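Local structure of fiber protein (Human adenovirus 16, 3CNC) at residues P138-Y142 against A143-L147; T125-K128 against G129-P132; R177-A180 against S181-Y185; T29-T32 against G33-P36. The protein forms the trimeric knob at the tip of the adenovirus fiber and probably attaches the virus to its cellular receptor, which for many species B viruses is CD46. One frame throughout, in Å; residues are numbered along the deposited sequence.

Contact 1: residues P138-Y142 against A143-L147; sequences PFITY and ATETL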
ATOM      1  N   PRO A 138       0.492 -20.307   7.749  1.00 45.98           N
ATOM      2  CA  PRO A 138       0.065 -21.695   7.974  1.00 45.98           C
ATOM      3  C   PRO A 138      -1.353 -21.865   8.483  1.00 45.98           C
ATOM      4  O   PRO A 138      -1.968 -20.927   8.981  1.00 45.98           O
ATOM      5  CB  PRO A 138       1.076 -22.223   9.007  1.00 50.74           C
ATOM      6  CG  PRO A 138       2.156 -21.140   9.103  1.00 50.74           C
ATOM      7  CD  PRO A 138       1.392 -19.867   8.826  1.00 50.74           C
ATOM      8  N   PHE A 139      -1.862 -23.085   8.347  1.00 50.13           N
ATOM      9  CA  PHE A 139      -3.181 -23.420   8.848  1.00 50.13           C
ATOM     10  C   PHE A 139      -3.051 -23.886  10.303  1.00 50.13           C
ATOM     11  O   PHE A 139      -1.997 -24.402  10.710  1.00 50.13           O
ATOM     12  CB  PHE A 139      -3.810 -24.531   8.007  1.00 52.42           C
ATOM     13  CG  PHE A 139      -4.422 -24.047   6.716  1.00 52.42           C
ATOM     14  CD1 PHE A 139      -3.704 -24.100   5.524  1.00 52.42           C
ATOM     15  CD2 PHE A 139      -5.727 -23.553   6.694  1.00 52.42           C
ATOM     16  CE1 PHE A 139      -4.279 -23.671   4.327  1.00 52.42           C
ATOM     17  CE2 PHE A 139      -6.310 -23.123   5.504  1.00 52.42           C
ATOM     18  CZ  PHE A 139      -5.585 -23.182   4.316  1.00 52.42           C
ATOM     19  N   ILE A 140      -4.109 -23.681  11.085  1.00 57.09           N
ATOM     20  CA  ILE A 140      -4.127 -24.112  12.485  1.00 57.09           C
ATOM     21  C   ILE A 140      -3.953 -25.626  12.531  1.00 57.09           C
ATOM     22  O   ILE A 140      -4.679 -26.360  11.854  1.00 57.09           O
ATOM     23  CB  ILE A 140      -5.460 -23.781  13.155  1.00 64.14           C
ATOM     24  CG1 ILE A 140      -5.571 -22.275  13.364  1.00 64.14           C
ATOM     25  CG2 ILE A 140      -5.581 -24.550  14.466  1.00 64.14           C
ATOM     26  CD1 ILE A 140      -6.924 -21.844  13.845  1.00 64.14           C
ATOM     27  N   THR A 141      -3.007 -26.090  13.340  1.00 64.97           N
ATOM     28  CA  THR A 141      -2.736 -27.515  13.443  1.00 64.97           C
ATOM     29  C   THR A 141      -3.119 -28.126  14.799  1.00 64.97           C
ATOM     30  O   THR A 141      -3.368 -29.336  14.900  1.00 64.97           O
ATOM     31  CB  THR A 141      -1.250 -27.798  13.144  1.00 75.09           C
ATOM     32  OG1 THR A 141      -1.040 -29.207  13.081  1.00 75.09           O
ATOM     33  CG2 THR A 141      -0.362 -27.214  14.218  1.00 75.09           C
ATOM     34  N   TYR A 142      -3.157 -27.304  15.843  1.00 76.24           N
ATOM     35  CA  TYR A 142      -3.545 -27.810  17.152  1.00 76.24           C
ATOM     36  C   TYR A 142      -4.544 -26.901  17.868  1.00 76.24           C
ATOM     37  O   TYR A 142      -4.671 -25.712  17.559  1.00 76.24           O
ATOM     38  CB  TYR A 142      -2.319 -28.076  18.043  1.00 62.50           C
ATOM     39  CG  TYR A 142      -1.391 -26.902  18.256  1.00 62.50           C
ATOM     40  CD1 TYR A 142      -0.382 -26.616  17.345  1.00 62.50           C
ATOM     41  CD2 TYR A 142      -1.520 -26.081  19.376  1.00 62.50           C
ATOM     42  CE1 TYR A 142       0.478 -25.550  17.534  1.00 62.50           C
ATOM     43  CE2 TYR A 142      -0.659 -25.007  19.576  1.00 62.50           C
ATOM     44  CZ  TYR A 142       0.338 -24.749  18.647  1.00 62.50           C
ATOM     45  OH  TYR A 142       1.195 -23.684  18.821  1.00 62.50           O
ATOM     46  N   ALA A 143      -5.250 -27.495  18.824  1.00 84.57           N
ATOM     47  CA  ALA A 143      -6.293 -26.841  19.609  1.00 84.57           C
ATOM     48  C   ALA A 143      -6.129 -25.378  20.021  1.00 84.57           C
ATOM     49  O   ALA A 143      -7.000 -24.555  19.741  1.00 84.57           O
ATOM     50  CB  ALA A 143      -6.588 -27.683  20.846  1.00 74.77           C
ATOM     51  N   THR A 144      -5.026 -25.043  20.678  1.00 66.97           N
ATOM     52  CA  THR A 144      -4.851 -23.675  21.148  1.00 66.97           C
ATOM     53  C   THR A 144      -4.057 -22.689  20.257  1.00 66.97           C
ATOM     54  O   THR A 144      -3.874 -21.522  20.616  1.00 66.97           O
ATOM     55  CB  THR A 144      -4.236 -23.711  22.562  1.00 82.43           C
ATOM     56  OG1 THR A 144      -4.064 -22.377  23.049  1.00 82.43           O
ATOM     57  CG2 THR A 144      -2.898 -24.426  22.542  1.00 82.43           C
ATOM     58  N   GLU A 145      -3.619 -23.143  19.089  1.00 60.51           N
ATOM     59  CA  GLU A 145      -2.828 -22.313  18.178  1.00 60.51           C
ATOM     60  C   GLU A 145      -3.478 -20.977  17.756  1.00 60.51           C
ATOM     61  O   GLU A 145      -4.588 -20.942  17.236  1.00 60.51           O
ATOM     62  CB  GLU A 145      -2.475 -23.152  16.951  1.00 58.36           C
ATOM     63  CG  GLU A 145      -1.357 -22.617  16.093  1.00 58.36           C
ATOM     64  CD  GLU A 145      -0.936 -23.632  15.057  1.00 58.36           C
ATOM     65  OE1 GLU A 145      -1.770 -24.498  14.721  1.00 58.36           O
ATOM     66  OE2 GLU A 145       0.214 -23.570  14.573  1.00 58.36           O
ATOM     67  N   THR A 146      -2.764 -19.877  17.981  1.00 48.32           N
ATOM     68  CA  THR A 146      -3.261 -18.541  17.639  1.00 48.32           C
ATOM     69  C   THR A 146      -2.919 -18.091  16.212  1.00 48.32           C
ATOM     70  O   THR A 146      -3.753 -17.481  15.536  1.00 48.32           O
ATOM     71  CB  THR A 146      -2.714 -17.481  18.621  1.00 52.22           C
ATOM     72  OG1 THR A 146      -1.299 -17.661  18.771  1.00 52.22           O
ATOM     73  CG2 THR A 146      -3.390 -17.609  19.987  1.00 52.22           C
ATOM     74  N   LEU A 147      -1.692 -18.382  15.768  1.00 46.51           N
ATOM     75  CA  LEU A 147      -1.234 -18.022  14.426  1.00 46.51           C
ATOM     76  C   LEU A 147      -1.539 -16.580  14.030  1.00 46.51           C
ATOM     77  O   LEU A 147      -2.172 -16.329  12.999  1.00 46.51           O
ATOM     78  CB  LEU A 147      -1.853 -18.959  13.387  1.00 46.14           C
ATOM     79  CG  LEU A 147      -1.129 -20.286  13.216  1.00 46.14           C
ATOM     80  CD1 LEU A 147      -1.818 -21.134  12.146  1.00 46.14           C
ATOM     81  CD2 LEU A 147       0.331 -20.002  12.854  1.00 46.14           C
TER
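Two first torsions bring Glu145 over one face of the Tyr142 ring at a type I beta turn. Tyr142 holds CG between its backbone N and carbonyl carbon (chi1 56°), which folds the ring over the turn, while Glu145 sends CG away from its backbone N (chi1 -163°) and runs on extended across one face of that ring. Glu145 CB sits over the centre of the Tyr142 ring, 3.6 Å from the centroid, a CH-pi contact. Farther along the same side chain the carboxylate stacks on the ring with the two planes 21° apart, and Glu145 CD approaches Tyr142 CE1 to 3.4 Å. At the ring's edge, in its plane, Thr144 CG2 lies 3.8 Å from Tyr142 CE2.

The carboxylate ends on the backbone ahead of the turn. Thr141 N points its hydrogen almost straight at Glu145 OE1; the modelled separation is very short, so its exact length is doubtful. Tyr142 N adds a weak bond to the same oxygen at 3.3 Å. The turn itself is closed by Glu145 N, which donates to Tyr142 O at 3.2 Å. The carboxylate thus faces two successive amides, one through a doubtful short contact and one through a weak bond.

Farther from the turn, Leu147 CD1 packs 4.1 Å from Ile140 CG1, and Leu147 CD2 lies 4.2 Å from Pro138 CD.

The hairpin-like loop lies between strands 118-119 and 151-159. Its base rests on the loop following strand 165-174, where Ile140 pairs with Arg176 through the backbone, and Pro138 packs on Lys35 of the second subunit.

Contact 2: residues T125-K128 against G129-P132; sequences TSAK and GFMP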
ATOM      1  N   THR A 125      -6.563 -23.380 -15.608  1.00121.35           N
ATOM      2  CA  THR A 125      -5.806 -24.530 -15.168  1.00121.35           C
ATOM      3  C   THR A 125      -4.845 -24.012 -14.113  1.00121.35           C
ATOM      4  O   THR A 125      -3.733 -23.580 -14.412  1.00121.35           O
ATOM      5  CB  THR A 125      -5.024 -25.176 -16.311  1.00 98.39           C
ATOM      6  OG1 THR A 125      -5.931 -25.548 -17.352  1.00 98.39           O
ATOM      7  CG2 THR A 125      -4.303 -26.426 -15.817  1.00 98.39           C
ATOM      8  N   SER A 126      -5.320 -24.022 -12.876  1.00 57.96           N
ATOM      9  CA  SER A 126      -4.553 -23.578 -11.726  1.00 57.96           C
ATOM     10  C   SER A 126      -4.236 -22.091 -11.626  1.00 57.96           C
ATOM     11  O   SER A 126      -3.676 -21.471 -12.532  1.00 57.96           O
ATOM     12  CB  SER A 126      -3.247 -24.367 -11.608  1.00 62.90           C
ATOM     13  OG  SER A 126      -2.559 -23.980 -10.431  1.00 62.90           O
ATOM     14  N   ALA A 127      -4.610 -21.548 -10.477  1.00 49.39           N
ATOM     15  CA  ALA A 127      -4.388 -20.161 -10.122  1.00 49.39           C
ATOM     16  C   ALA A 127      -3.684 -20.271  -8.765  1.00 49.39           C
ATOM     17  O   ALA A 127      -3.753 -19.367  -7.929  1.00 49.39           O
ATOM     18  CB  ALA A 127      -5.734 -19.449  -9.974  1.00 39.20           C
ATOM     19  N   LYS A 128      -3.017 -21.410  -8.562  1.00 53.08           N
ATOM     20  CA  LYS A 128      -2.310 -21.701  -7.318  1.00 53.08           C
ATOM     21  C   LYS A 128      -1.313 -20.611  -6.979  1.00 53.08           C
ATOM     22  O   LYS A 128      -1.154 -20.237  -5.814  1.00 53.08           O
ATOM     23  CB  LYS A 128      -1.587 -23.043  -7.423  1.00 64.13           C
ATOM     24  CG  LYS A 128      -1.017 -23.542  -6.107  1.00 64.13           C
ATOM     25  CD  LYS A 128      -0.136 -24.751  -6.337  1.00 64.13           C
ATOM     26  CE  LYS A 128       0.744 -25.027  -5.128  1.00 64.13           C
ATOM     27  NZ  LYS A 128       2.059 -25.604  -5.534  1.00 64.13           N
ATOM     28  N   GLY A 129      -0.651 -20.095  -8.009  1.00 45.42           N
ATOM     29  CA  GLY A 129       0.317 -19.041  -7.804  1.00 45.42           C
ATOM     30  C   GLY A 129      -0.233 -17.746  -7.230  1.00 45.42           C
ATOM     31  O   GLY A 129       0.541 -16.851  -6.884  1.00 45.42           O
ATOM     32  N   PHE A 130      -1.557 -17.629  -7.130  1.00 46.52           N
ATOM     33  CA  PHE A 130      -2.186 -16.418  -6.591  1.00 46.52           C
ATOM     34  C   PHE A 130      -2.589 -16.573  -5.132  1.00 46.52           C
ATOM     35  O   PHE A 130      -2.988 -15.603  -4.487  1.00 46.52           O
ATOM     36  CB  PHE A 130      -3.446 -16.058  -7.390  1.00 43.35           C
ATOM     37  CG  PHE A 130      -3.171 -15.569  -8.779  1.00 43.35           C
ATOM     38  CD1 PHE A 130      -3.176 -16.450  -9.855  1.00 43.35           C
ATOM     39  CD2 PHE A 130      -2.898 -14.222  -9.011  1.00 43.35           C
ATOM     40  CE1 PHE A 130      -2.909 -15.987 -11.165  1.00 43.35           C
ATOM     41  CE2 PHE A 130      -2.632 -13.748 -10.297  1.00 43.35           C
ATOM     42  CZ  PHE A 130      -2.638 -14.630 -11.378  1.00 43.35           C
ATOM     43  N   MET A 131      -2.497 -17.794  -4.619  1.00 43.42           N
ATOM     44  CA  MET A 131      -2.890 -18.082  -3.244  1.00 43.42           C
ATOM     45  C   MET A 131      -1.915 -17.610  -2.178  1.00 43.42           C
ATOM     46  O   MET A 131      -0.722 -17.437  -2.427  1.00 43.42           O
ATOM     47  CB  MET A 131      -3.091 -19.590  -3.066  1.00 48.24           C
ATOM     48  CG  MET A 131      -4.133 -20.184  -3.980  1.00 48.24           C
ATOM     49  SD  MET A 131      -5.749 -19.479  -3.649  1.00 48.24           S
ATOM     50  CE  MET A 131      -5.832 -18.223  -4.948  1.00 48.24           C
ATOM     51  N   PRO A 132      -2.421 -17.395  -0.956  1.00 42.60           N
ATOM     52  CA  PRO A 132      -1.533 -16.954   0.125  1.00 42.60           C
ATOM     53  C   PRO A 132      -0.650 -18.155   0.449  1.00 42.60           C
ATOM     54  O   PRO A 132      -1.140 -19.272   0.515  1.00 42.60           O
ATOM     55  CB  PRO A 132      -2.499 -16.637   1.271  1.00 50.73           C
ATOM     56  CG  PRO A 132      -3.812 -16.374   0.569  1.00 50.73           C
ATOM     57  CD  PRO A 132      -3.824 -17.423  -0.514  1.00 50.73           C
TER
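Ala127 and Phe130 meet on one side of a short 3-10 turn, with Ala127 CA at the ring edge, in its plane, and the methyl obliquely off that plane beside CD1. Ala127 CB is 3.9 Å from Phe130 CD1. Phe130 has CG anti to its own carbonyl carbon (chi1 -70°), which carries the ring back alongside Ala127. Met131 is folded differently: bends at chi2 and chi3 curl its thioether back over the turn, bringing Met131 CE to 3.8 Å from Ala127 O.

Two successive i to i+3 bonds shape the backbone that carries these groups. Phe130 N donates to Ala127 O at 2.9 Å, and Met131 N donates to Lys128 O at 3.0 Å. Just ahead, Ser126 OG accepts from Lys128 N at 3.2 Å, an ST turn that leads the chain into the 3-10 segment.

This largely buried turn follows strand 118-119. Ala127 and Phe130 press on Leu30 of strand 29-31, Lys128 and Met131 cover Tyr185 of strand 185-194, and Phe130 O accepts from Tyr215 OH of strand 211-216.

Contact 3: residues R177-A180 against S181-Y185; sequences RMLA and SGMAY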
ATOM      1  N   ARG A 177      -7.885 -21.251   8.885  1.00 55.94           N
ATOM      2  CA  ARG A 177      -8.749 -22.386   9.139  1.00 55.94           C
ATOM      3  C   ARG A 177      -9.252 -22.975   7.839  1.00 55.94           C
ATOM      4  O   ARG A 177      -9.565 -22.250   6.891  1.00 55.94           O
ATOM      5  CB  ARG A 177      -9.976 -21.981   9.972  1.00 82.55           C
ATOM      6  CG  ARG A 177      -9.715 -21.535  11.401  1.00 82.55           C
ATOM      7  CD  ARG A 177     -11.048 -21.368  12.140  1.00 82.55           C
ATOM      8  NE  ARG A 177     -10.941 -20.600  13.383  1.00 82.55           N
ATOM      9  CZ  ARG A 177     -10.388 -21.041  14.513  1.00 82.55           C
ATOM     10  NH1 ARG A 177      -9.877 -22.266  14.580  1.00 82.55           N
ATOM     11  NH2 ARG A 177     -10.345 -20.250  15.585  1.00 82.55           N
ATOM     12  N   MET A 178      -9.306 -24.298   7.783  1.00 51.59           N
ATOM     13  CA  MET A 178      -9.869 -24.957   6.621  1.00 51.59           C
ATOM     14  C   MET A 178     -11.291 -25.289   7.068  1.00 51.59           C
ATOM     15  O   MET A 178     -11.545 -25.453   8.270  1.00 51.59           O
ATOM     16  CB  MET A 178      -9.088 -26.209   6.259  1.00 85.45           C
ATOM     17  CG  MET A 178      -8.210 -25.988   5.061  1.00 85.45           C
ATOM     18  SD  MET A 178      -7.367 -27.480   4.598  1.00 85.45           S
ATOM     19  CE  MET A 178      -5.719 -27.182   5.296  1.00 85.45           C
ATOM     20  N   LEU A 179     -12.216 -25.370   6.119  1.00 62.76           N
ATOM     21  CA  LEU A 179     -13.608 -25.621   6.454  1.00 62.76           C
ATOM     22  C   LEU A 179     -14.183 -26.932   5.905  1.00 62.76           C
ATOM     23  O   LEU A 179     -15.234 -27.388   6.363  1.00 62.76           O
ATOM     24  CB  LEU A 179     -14.447 -24.426   5.982  1.00 56.33           C
ATOM     25  CG  LEU A 179     -13.894 -23.044   6.379  1.00 56.33           C
ATOM     26  CD1 LEU A 179     -14.692 -21.958   5.677  1.00 56.33           C
ATOM     27  CD2 LEU A 179     -13.939 -22.857   7.894  1.00 56.33           C
ATOM     28  N   ALA A 180     -13.500 -27.529   4.932  1.00 62.60           N
ATOM     29  CA  ALA A 180     -13.929 -28.793   4.332  1.00 62.60           C
ATOM     30  C   ALA A 180     -12.711 -29.515   3.796  1.00 62.60           C
ATOM     31  O   ALA A 180     -11.626 -28.940   3.712  1.00 62.60           O
ATOM     32  CB  ALA A 180     -14.915 -28.550   3.211  1.00 44.57           C
ATOM     33  N   SER A 181     -12.885 -30.770   3.413  1.00 71.84           N
ATOM     34  CA  SER A 181     -11.759 -31.548   2.925  1.00 71.84           C
ATOM     35  C   SER A 181     -11.114 -31.054   1.627  1.00 71.84           C
ATOM     36  O   SER A 181      -9.884 -31.089   1.491  1.00 71.84           O
ATOM     37  CB  SER A 181     -12.163 -33.023   2.789  1.00 76.95           C
ATOM     38  OG  SER A 181     -13.350 -33.167   2.036  1.00 76.95           O
ATOM     39  N   GLY A 182     -11.917 -30.581   0.683  1.00 61.45           N
ATOM     40  CA  GLY A 182     -11.341 -30.130  -0.575  1.00 61.45           C
ATOM     41  C   GLY A 182     -10.732 -28.742  -0.576  1.00 61.45           C
ATOM     42  O   GLY A 182     -10.261 -28.269  -1.606  1.00 61.45           O
ATOM     43  N   MET A 183     -10.725 -28.096   0.580  1.00 57.65           N
ATOM     44  CA  MET A 183     -10.205 -26.741   0.714  1.00 57.65           C
ATOM     45  C   MET A 183      -8.699 -26.709   0.926  1.00 57.65           C
ATOM     46  O   MET A 183      -8.179 -27.444   1.753  1.00 57.65           O
ATOM     47  CB  MET A 183     -10.906 -26.059   1.883  1.00 53.49           C
ATOM     48  CG  MET A 183     -10.644 -24.587   1.998  1.00 53.49           C
ATOM     49  SD  MET A 183     -11.725 -23.932   3.257  1.00 53.49           S
ATOM     50  CE  MET A 183     -10.770 -22.556   3.909  1.00 53.49           C
ATOM     51  N   ALA A 184      -8.007 -25.845   0.183  1.00 54.93           N
ATOM     52  CA  ALA A 184      -6.553 -25.722   0.282  1.00 54.93           C
ATOM     53  C   ALA A 184      -6.085 -24.337   0.731  1.00 54.93           C
ATOM     54  O   ALA A 184      -4.998 -24.197   1.304  1.00 54.93           O
ATOM     55  CB  ALA A 184      -5.916 -26.071  -1.062  1.00 60.44           C
ATOM     56  N   TYR A 185      -6.896 -23.311   0.478  1.00 51.51           N
ATOM     57  CA  TYR A 185      -6.523 -21.951   0.865  1.00 51.51           C
ATOM     58  C   TYR A 185      -7.698 -21.150   1.355  1.00 51.51           C
ATOM     59  O   TYR A 185      -8.842 -21.439   1.009  1.00 51.51           O
ATOM     60  CB  TYR A 185      -5.898 -21.211  -0.312  1.00 48.97           C
ATOM     61  CG  TYR A 185      -4.796 -21.985  -0.971  1.00 48.97           C
ATOM     62  CD1 TYR A 185      -5.068 -22.854  -2.026  1.00 48.97           C
ATOM     63  CD2 TYR A 185      -3.488 -21.903  -0.496  1.00 48.97           C
ATOM     64  CE1 TYR A 185      -4.062 -23.627  -2.589  1.00 48.97           C
ATOM     65  CE2 TYR A 185      -2.472 -22.676  -1.050  1.00 48.97           C
ATOM     66  CZ  TYR A 185      -2.766 -23.534  -2.094  1.00 48.97           C
ATOM     67  OH  TYR A 185      -1.766 -24.303  -2.639  1.00 48.97           O
TER
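Apolar contacts converge on Met183, whose side chain reaches back across a tight turn to Met178 and Leu179. With CG anti to the backbone N (chi1 -170°) and the rest of the chain extended, Met183 bridges the bend almost at full length. Its CG lies 4.2 Å from Met178 CG, the two side chains crossing at a slant. Leu179 comes in farther out: its CB is 3.9 Å from Met183 SD, and Leu179 CG is 4.0 Å from Met183 CE. That methyl ends against the backbone, Met183 CE lying 3.2 Å from Arg177 O.

Polar contacts are fewer and weak. Leu179 N donates to Met183 SD at 3.2 Å, a weak bond in which a thioether sulfur takes up a backbone amide. The turn is closed by a second weak bond, from Met183 N to Ala180 O at 3.4 Å. Ser181 and Gly182 occupy the exposed corner between Ala180 and Met183, and the N-H...S contact links the two arms on either side of that corner.

Beyond the bend, Met183 packs on Ala93, while Ala184 and Tyr185 both face Phe94 of strand 85-94. The arrangement is a type I beta turn from Ala180 to Met183 running into a classic beta bulge, through which the loop connecting strands 165-174 and 185-194 enters the four-stranded antiparallel sheet of the fiber knob.

Contact 4: residues T29-T32 against G33-P36; sequences TLWT and GAKP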
ATOM      1  N   THR A  29      -2.936 -11.515 -13.565  1.00 49.24           N
ATOM      2  CA  THR A  29      -3.977 -10.870 -12.783  1.00 49.24           C
ATOM      3  C   THR A  29      -5.156 -11.804 -12.598  1.00 49.24           C
ATOM      4  O   THR A  29      -5.676 -12.360 -13.568  1.00 49.24           O
ATOM      5  CB  THR A  29      -4.488  -9.592 -13.483  1.00 47.00           C
ATOM      6  OG1 THR A  29      -3.411  -8.662 -13.628  1.00 47.00           O
ATOM      7  CG2 THR A  29      -5.593  -8.949 -12.673  1.00 47.00           C
ATOM      8  N   LEU A  30      -5.564 -11.985 -11.346  1.00 45.47           N
ATOM      9  CA  LEU A  30      -6.712 -12.827 -11.025  1.00 45.47           C
ATOM     10  C   LEU A  30      -7.719 -11.859 -10.400  1.00 45.47           C
ATOM     11  O   LEU A  30      -7.428 -11.239  -9.373  1.00 45.47           O
ATOM     12  CB  LEU A  30      -6.318 -13.923 -10.028  1.00 39.59           C
ATOM     13  CG  LEU A  30      -7.408 -14.952  -9.718  1.00 39.59           C
ATOM     14  CD1 LEU A  30      -7.787 -15.716 -10.995  1.00 39.59           C
ATOM     15  CD2 LEU A  30      -6.921 -15.923  -8.654  1.00 39.59           C
ATOM     16  N   TRP A  31      -8.889 -11.706 -11.021  1.00 49.14           N
ATOM     17  CA  TRP A  31      -9.871 -10.756 -10.496  1.00 49.14           C
ATOM     18  C   TRP A  31     -11.339 -11.069 -10.774  1.00 49.14           C
ATOM     19  O   TRP A  31     -11.679 -12.064 -11.411  1.00 49.14           O
ATOM     20  CB  TRP A  31      -9.546  -9.339 -11.021  1.00 44.89           C
ATOM     21  CG  TRP A  31      -9.818  -9.125 -12.506  1.00 44.89           C
ATOM     22  CD1 TRP A  31     -10.244 -10.061 -13.419  1.00 44.89           C
ATOM     23  CD2 TRP A  31      -9.758  -7.883 -13.214  1.00 44.89           C
ATOM     24  NE1 TRP A  31     -10.460  -9.474 -14.639  1.00 44.89           N
ATOM     25  CE2 TRP A  31     -10.174  -8.137 -14.543  1.00 44.89           C
ATOM     26  CE3 TRP A  31      -9.398  -6.575 -12.855  1.00 44.89           C
ATOM     27  CZ2 TRP A  31     -10.245  -7.123 -15.517  1.00 44.89           C
ATOM     28  CZ3 TRP A  31      -9.467  -5.566 -13.825  1.00 44.89           C
ATOM     29  CH2 TRP A  31      -9.890  -5.848 -15.139  1.00 44.89           C
ATOM     30  N   THR A  32     -12.200 -10.187 -10.281  1.00 53.70           N
ATOM     31  CA  THR A  32     -13.640 -10.297 -10.454  1.00 53.70           C
ATOM     32  C   THR A  32     -14.059  -9.494 -11.677  1.00 53.70           C
ATOM     33  O   THR A  32     -15.239  -9.444 -12.020  1.00 53.70           O
ATOM     34  CB  THR A  32     -14.377  -9.681  -9.264  1.00 40.43           C
ATOM     35  OG1 THR A  32     -13.893  -8.342  -9.053  1.00 40.43           O
ATOM     36  CG2 THR A  32     -14.165 -10.499  -8.022  1.00 40.43           C
ATOM     37  N   GLY A  33     -13.081  -8.871 -12.327  1.00 46.12           N
ATOM     38  CA  GLY A  33     -13.368  -8.016 -13.465  1.00 46.12           C
ATOM     39  C   GLY A  33     -13.568  -6.628 -12.873  1.00 46.12           C
ATOM     40  O   GLY A  33     -13.771  -6.509 -11.662  1.00 46.12           O
ATOM     41  N   ALA A  34     -13.471  -5.572 -13.669  1.00 53.34           N
ATOM     42  CA  ALA A  34     -13.716  -4.248 -13.111  1.00 53.34           C
ATOM     43  C   ALA A  34     -15.248  -4.135 -13.023  1.00 53.34           C
ATOM     44  O   ALA A  34     -15.968  -4.834 -13.754  1.00 53.34           O
ATOM     45  CB  ALA A  34     -13.153  -3.182 -14.036  1.00 54.86           C
ATOM     46  N   LYS A  35     -15.761  -3.286 -12.143  1.00 56.87           N
ATOM     47  CA  LYS A  35     -17.225  -3.122 -12.007  1.00 56.87           C
ATOM     48  C   LYS A  35     -18.106  -4.342 -12.290  1.00 56.87           C
ATOM     49  O   LYS A  35     -18.864  -4.367 -13.268  1.00 56.87           O
ATOM     50  CB  LYS A  35     -17.717  -1.965 -12.886  1.00 58.22           C
ATOM     51  CG  LYS A  35     -17.697  -0.632 -12.188  1.00 58.22           C
ATOM     52  CD  LYS A  35     -18.730  -0.594 -11.084  1.00 58.22           C
ATOM     53  CE  LYS A  35     -18.591   0.642 -10.210  1.00 58.22           C
ATOM     54  NZ  LYS A  35     -18.620   1.877 -11.011  1.00 58.22           N
ATOM     55  N   PRO A  36     -18.028  -5.372 -11.435  1.00 52.60           N
ATOM     56  CA  PRO A  36     -18.837  -6.586 -11.618  1.00 52.60           C
ATOM     57  C   PRO A  36     -20.301  -6.465 -11.141  1.00 52.60           C
ATOM     58  O   PRO A  36     -20.654  -5.565 -10.370  1.00 52.60           O
ATOM     59  CB  PRO A  36     -18.074  -7.622 -10.804  1.00 44.38           C
ATOM     60  CG  PRO A  36     -17.552  -6.797  -9.666  1.00 44.38           C
ATOM     61  CD  PRO A  36     -17.024  -5.569 -10.372  1.00 44.38           C
TER
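Trp31 lays one face of its indole over Gly33, two residues ahead, as the chain leaves strand 29-31. The conformation behind this has CG between the backbone N and the carbonyl carbon (chi1 71°), with chi2 near zero (-4°), so that the ring system swings forward over the following peptide. Gly33 CA stands 3.4 Å from the centroid of the five-membered ring of Trp31 and almost on its normal, a CH-pi contact. Ala34 N lies above the same face nearer the rim, 3.9 Å from Trp31 CH2. Thr29 CG2 lies over the rim of the opposite face.

Thr32 also turns its hydroxyl to Gly33, OG1 lying between backbone N and carbonyl carbon (chi1 53°). From there OG1 donates to Gly33 O at 3.2 Å, in the carbonyl plane and on a lone pair. Its stronger partner is Leu55 N, which places Thr32 against strand 51-60. Pro36 then closes over the bend, its CB 3.6 Å from Thr32 O and its CG 4.0 Å from Thr32 OG1.

Gly33 has a positive phi, a backbone shape in which a CB would collide with Thr32 O. Trp31 NE1 donates to Asn118 O, and Ile216 of the third subunit packs on Trp31 and Ala34. The chemistry implies a buried bend in which a flat aromatic surface meets backbone directly, while the indole N-H and the threonine hydroxyl are both satisfied by hydrogen bonds.

How the contacts relate
The four contacts show how chemistry varies with place in the fold. Contacts 2 and 4 lie in the interior and touch each other, Phe130 and Ala127 resting on strand 29-31; contacts 1 and 3 are surface bends joined where Phe139 meets Met178 and Ile140 meets Arg177. Tyr185 links contact 3 to contact 2 through Met131, whereas contacts 1 and 4 stand on opposite sides of the chain's centre. Both surface loops close with type I turns; a carboxylate lies across one and a thioether across the other, through weak or doubtful bonds. The buried pair combine aromatic packing with firmer hydrogen bonds. Contacts 1 and 4 reach neighbouring subunits, and contacts 2 and 3 do not.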